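Local coordinates for protein arginyl-tRNA synthetase, putative (Plasmodium falciparum, PDB 5JLD) that probably attaches L-arginine to its cognate tRNA(Arg) at the expense of ATP, as a monomeric aminoacyl-tRNA synthetase of class I, at residues R414-R419 with I479-S484. Sequence-based numbering, arbitrary orientation.
Sequences RDLLQR and IIYGYS
With CG of Arg419 set anti to its carbonyl carbon (chi1 -74°) and the chain bent at chi3 (-61°), the guanidinium is carried to the hydroxyl end of Tyr481, whose side chain reaches across from the other helix. The helices stand well apart here: the nearest alpha carbons, CA of Leu416 and CA of Tyr481, are 11.3 Å from each other, and two long side chains span the gap from opposite directions. Arg419 NH2 donates to Tyr481 OH at 2.8 Å, a bent bond with the oxygen tilted from the guanidinium plane. Arg419 NE adds a weak second bond to the same Tyr481 OH at 3.3 Å, so one phenolic oxygen takes two N-H groups. Guanidinium and ring are turned steeply against each other, their planes 76° apart, and NH2 approaches the ring obliquely. One face of the Arg419 guanidinium turns to its own helix, where Leu416 CA and Asp415 O lie over its rim. Leu416 CD1 makes a van der Waals contact with Tyr481 OH at 3.4 Å, a methyl beside the hydroxyl that Arg419 grips. The Leu416 side chain also packs on Leu439 and Leu443 of helix 436-453; Ile480 rests on Leu443 too, so this third helix bridges the pair beside the polar contact. Ser484 OG donates to Tyr481 O at 2.8 Å, a bond within the helix. Leu593, in a loop, also touches the Tyr481 side chain. This is an arginine-tyrosine hydrogen bond between two widely spaced helices, joining helix 401-420 of the synthetase catalytic region to helix 476-492, which runs into the helical DALR anticodon-binding domain.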
ATOM      1  N   ARG A 414     -29.197  -2.065  -5.228  1.00 86.14           N
ATOM      2  CA  ARG A 414     -30.112  -3.128  -5.655  1.00 89.18           C
ATOM      3  C   ARG A 414     -29.977  -4.378  -4.774  1.00 81.10           C
ATOM      4  O   ARG A 414     -30.966  -4.879  -4.199  1.00 76.66           O
ATOM      5  CB  ARG A 414     -29.854  -3.478  -7.126  1.00 94.88           C
ATOM      6  CG  ARG A 414     -30.477  -4.779  -7.603  1.00108.53           C
ATOM      7  CD  ARG A 414     -30.147  -5.029  -9.073  1.00120.31           C
ATOM      8  NE  ARG A 414     -29.619  -6.373  -9.301  1.00125.56           N
ATOM      9  CZ  ARG A 414     -28.882  -6.719 -10.353  1.00125.15           C
ATOM     10  NH1 ARG A 414     -28.575  -5.818 -11.278  1.00121.18           N
ATOM     11  NH2 ARG A 414     -28.446  -7.967 -10.475  1.00125.51           N
ATOM     12  N   ASP A 415     -28.747  -4.873  -4.656  1.00 72.71           N
ATOM     13  CA  ASP A 415     -28.513  -6.058  -3.842  1.00 72.93           C
ATOM     14  C   ASP A 415     -28.947  -5.817  -2.393  1.00 77.93           C
ATOM     15  O   ASP A 415     -29.574  -6.681  -1.765  1.00 79.82           O
ATOM     16  CB  ASP A 415     -27.044  -6.469  -3.906  1.00 65.01           C
ATOM     17  CG  ASP A 415     -26.571  -6.699  -5.332  1.00 75.31           C
ATOM     18  OD1 ASP A 415     -27.401  -7.095  -6.183  1.00 86.51           O
ATOM     19  OD2 ASP A 415     -25.371  -6.476  -5.606  1.00 69.84           O
ATOM     20  N   LEU A 416     -28.645  -4.621  -1.890  1.00 75.19           N
ATOM     21  CA  LEU A 416     -28.942  -4.243  -0.512  1.00 75.38           C
ATOM     22  C   LEU A 416     -30.441  -4.232  -0.210  1.00 75.63           C
ATOM     23  O   LEU A 416     -30.881  -4.885   0.726  1.00 83.46           O
ATOM     24  CB  LEU A 416     -28.337  -2.874  -0.194  1.00 76.16           C
ATOM     25  CG  LEU A 416     -28.612  -2.314   1.205  1.00 80.42           C
ATOM     26  CD1 LEU A 416     -28.187  -3.307   2.272  1.00 86.86           C
ATOM     27  CD2 LEU A 416     -27.911  -0.983   1.412  1.00 79.93           C
ATOM     28  N   LEU A 417     -31.213  -3.485  -0.993  1.00 74.19           N
ATOM     29  CA  LEU A 417     -32.664  -3.449  -0.837  1.00 80.04           C
ATOM     30  C   LEU A 417     -33.255  -4.844  -0.985  1.00 90.14           C
ATOM     31  O   LEU A 417     -34.161  -5.230  -0.234  1.00 95.03           O
ATOM     32  CB  LEU A 417     -33.303  -2.505  -1.858  1.00 82.08           C
ATOM     33  CG  LEU A 417     -33.121  -0.992  -1.697  1.00 79.49           C
ATOM     34  CD1 LEU A 417     -33.437  -0.284  -2.998  1.00 73.05           C
ATOM     35  CD2 LEU A 417     -34.013  -0.458  -0.581  1.00 81.81           C
ATOM     36  N   GLN A 418     -32.732  -5.601  -1.949  1.00 93.21           N
ATOM     37  CA  GLN A 418     -33.195  -6.969  -2.155  1.00 94.05           C
ATOM     38  C   GLN A 418     -32.948  -7.823  -0.902  1.00 91.66           C
ATOM     39  O   GLN A 418     -33.745  -8.704  -0.578  1.00 93.70           O
ATOM     40  CB  GLN A 418     -32.518  -7.572  -3.393  1.00 96.14           C
ATOM     41  CG  GLN A 418     -32.843  -9.026  -3.676  1.00 99.28           C
ATOM     42  CD  GLN A 418     -31.992  -9.978  -2.861  1.00104.12           C
ATOM     43  OE1 GLN A 418     -30.805  -9.729  -2.641  1.00106.74           O
ATOM     44  NE2 GLN A 418     -32.599 -11.062  -2.388  1.00103.69           N
ATOM     45  N   ARG A 419     -31.852  -7.553  -0.196  1.00 85.84           N
ATOM     46  CA  ARG A 419     -31.552  -8.267   1.048  1.00 83.15           C
ATOM     47  C   ARG A 419     -32.463  -7.819   2.189  1.00 87.06           C
ATOM     48  O   ARG A 419     -32.927  -8.638   2.984  1.00 84.13           O
ATOM     49  CB  ARG A 419     -30.090  -8.071   1.451  1.00 78.09           C
ATOM     50  CG  ARG A 419     -29.094  -8.857   0.614  1.00 75.26           C
ATOM     51  CD  ARG A 419     -27.725  -8.873   1.266  1.00 73.97           C
ATOM     52  NE  ARG A 419     -27.185  -7.528   1.418  1.00 79.12           N
ATOM     53  CZ  ARG A 419     -26.302  -6.984   0.590  1.00 82.03           C
ATOM     54  NH1 ARG A 419     -25.859  -7.675  -0.451  1.00 84.50           N
ATOM     55  NH2 ARG A 419     -25.856  -5.751   0.805  1.00 80.52           N
ATOM     56  N   ILE A 479     -16.458  -8.603   3.776  1.00 46.62           N
ATOM     57  CA  ILE A 479     -15.662  -8.114   4.894  1.00 47.26           C
ATOM     58  C   ILE A 479     -16.512  -7.163   5.735  1.00 51.09           C
ATOM     59  O   ILE A 479     -16.552  -7.237   6.977  1.00 51.32           O
ATOM     60  CB  ILE A 479     -14.402  -7.389   4.413  1.00 44.27           C
ATOM     61  CG1 ILE A 479     -13.575  -8.286   3.484  1.00 42.81           C
ATOM     62  CG2 ILE A 479     -13.570  -6.907   5.615  1.00 47.36           C
ATOM     63  CD1 ILE A 479     -12.799  -9.384   4.183  1.00 40.14           C
ATOM     64  N   ILE A 480     -17.228  -6.297   5.028  1.00 42.51           N
ATOM     65  CA  ILE A 480     -18.059  -5.297   5.673  1.00 50.70           C
ATOM     66  C   ILE A 480     -19.146  -5.956   6.512  1.00 53.13           C
ATOM     67  O   ILE A 480     -19.365  -5.575   7.674  1.00 56.22           O
ATOM     68  CB  ILE A 480     -18.653  -4.344   4.622  1.00 50.81           C
ATOM     69  CG1 ILE A 480     -17.528  -3.471   4.049  1.00 50.34           C
ATOM     70  CG2 ILE A 480     -19.733  -3.453   5.221  1.00 55.93           C
ATOM     71  CD1 ILE A 480     -17.941  -2.669   2.858  1.00 57.67           C
ATOM     72  N   TYR A 481     -19.800  -6.972   5.957  1.00 51.64           N
ATOM     73  CA  TYR A 481     -20.866  -7.619   6.713  1.00 58.25           C
ATOM     74  C   TYR A 481     -20.316  -8.399   7.899  1.00 56.17           C
ATOM     75  O   TYR A 481     -20.972  -8.487   8.940  1.00 63.92           O
ATOM     76  CB  TYR A 481     -21.712  -8.512   5.802  1.00 62.14           C
ATOM     77  CG  TYR A 481     -22.833  -7.713   5.194  1.00 61.29           C
ATOM     78  CD1 TYR A 481     -22.613  -6.933   4.070  1.00 63.06           C
ATOM     79  CD2 TYR A 481     -24.095  -7.686   5.777  1.00 63.64           C
ATOM     80  CE1 TYR A 481     -23.625  -6.168   3.520  1.00 69.87           C
ATOM     81  CE2 TYR A 481     -25.121  -6.932   5.232  1.00 70.63           C
ATOM     82  CZ  TYR A 481     -24.877  -6.172   4.098  1.00 76.18           C
ATOM     83  OH  TYR A 481     -25.874  -5.408   3.536  1.00 81.57           O
ATOM     84  N   GLY A 482     -19.103  -8.926   7.760  1.00 54.93           N
ATOM     85  CA  GLY A 482     -18.436  -9.560   8.884  1.00 61.85           C
ATOM     86  C   GLY A 482     -18.274  -8.567  10.016  1.00 63.21           C
ATOM     87  O   GLY A 482     -18.600  -8.843  11.193  1.00 59.91           O
ATOM     88  N   TYR A 483     -17.799  -7.381   9.646  1.00 63.89           N
ATOM     89  CA  TYR A 483     -17.600  -6.319  10.623  1.00 60.20           C
ATOM     90  C   TYR A 483     -18.903  -5.929  11.340  1.00 60.88           C
ATOM     91  O   TYR A 483     -18.944  -5.810  12.589  1.00 52.60           O
ATOM     92  CB  TYR A 483     -16.991  -5.087   9.959  1.00 52.80           C
ATOM     93  CG  TYR A 483     -16.741  -3.990  10.954  1.00 53.89           C
ATOM     94  CD1 TYR A 483     -15.662  -4.058  11.835  1.00 50.12           C
ATOM     95  CD2 TYR A 483     -17.600  -2.904  11.044  1.00 52.33           C
ATOM     96  CE1 TYR A 483     -15.431  -3.053  12.755  1.00 45.41           C
ATOM     97  CE2 TYR A 483     -17.382  -1.899  11.965  1.00 55.68           C
ATOM     98  CZ  TYR A 483     -16.297  -1.975  12.817  1.00 50.16           C
ATOM     99  OH  TYR A 483     -16.088  -0.968  13.732  1.00 54.02           O
ATOM    100  N   SER A 484     -19.961  -5.726  10.557  1.00 57.32           N
ATOM    101  CA  SER A 484     -21.249  -5.362  11.151  1.00 58.17           C
ATOM    102  C   SER A 484     -21.791  -6.483  12.053  1.00 57.00           C
ATOM    103  O   SER A 484     -22.458  -6.213  13.052  1.00 61.28           O
ATOM    104  CB  SER A 484     -22.276  -5.014  10.071  1.00 65.61           C
ATOM    105  OG  SER A 484     -22.499  -6.106   9.200  1.00 65.27           O
TER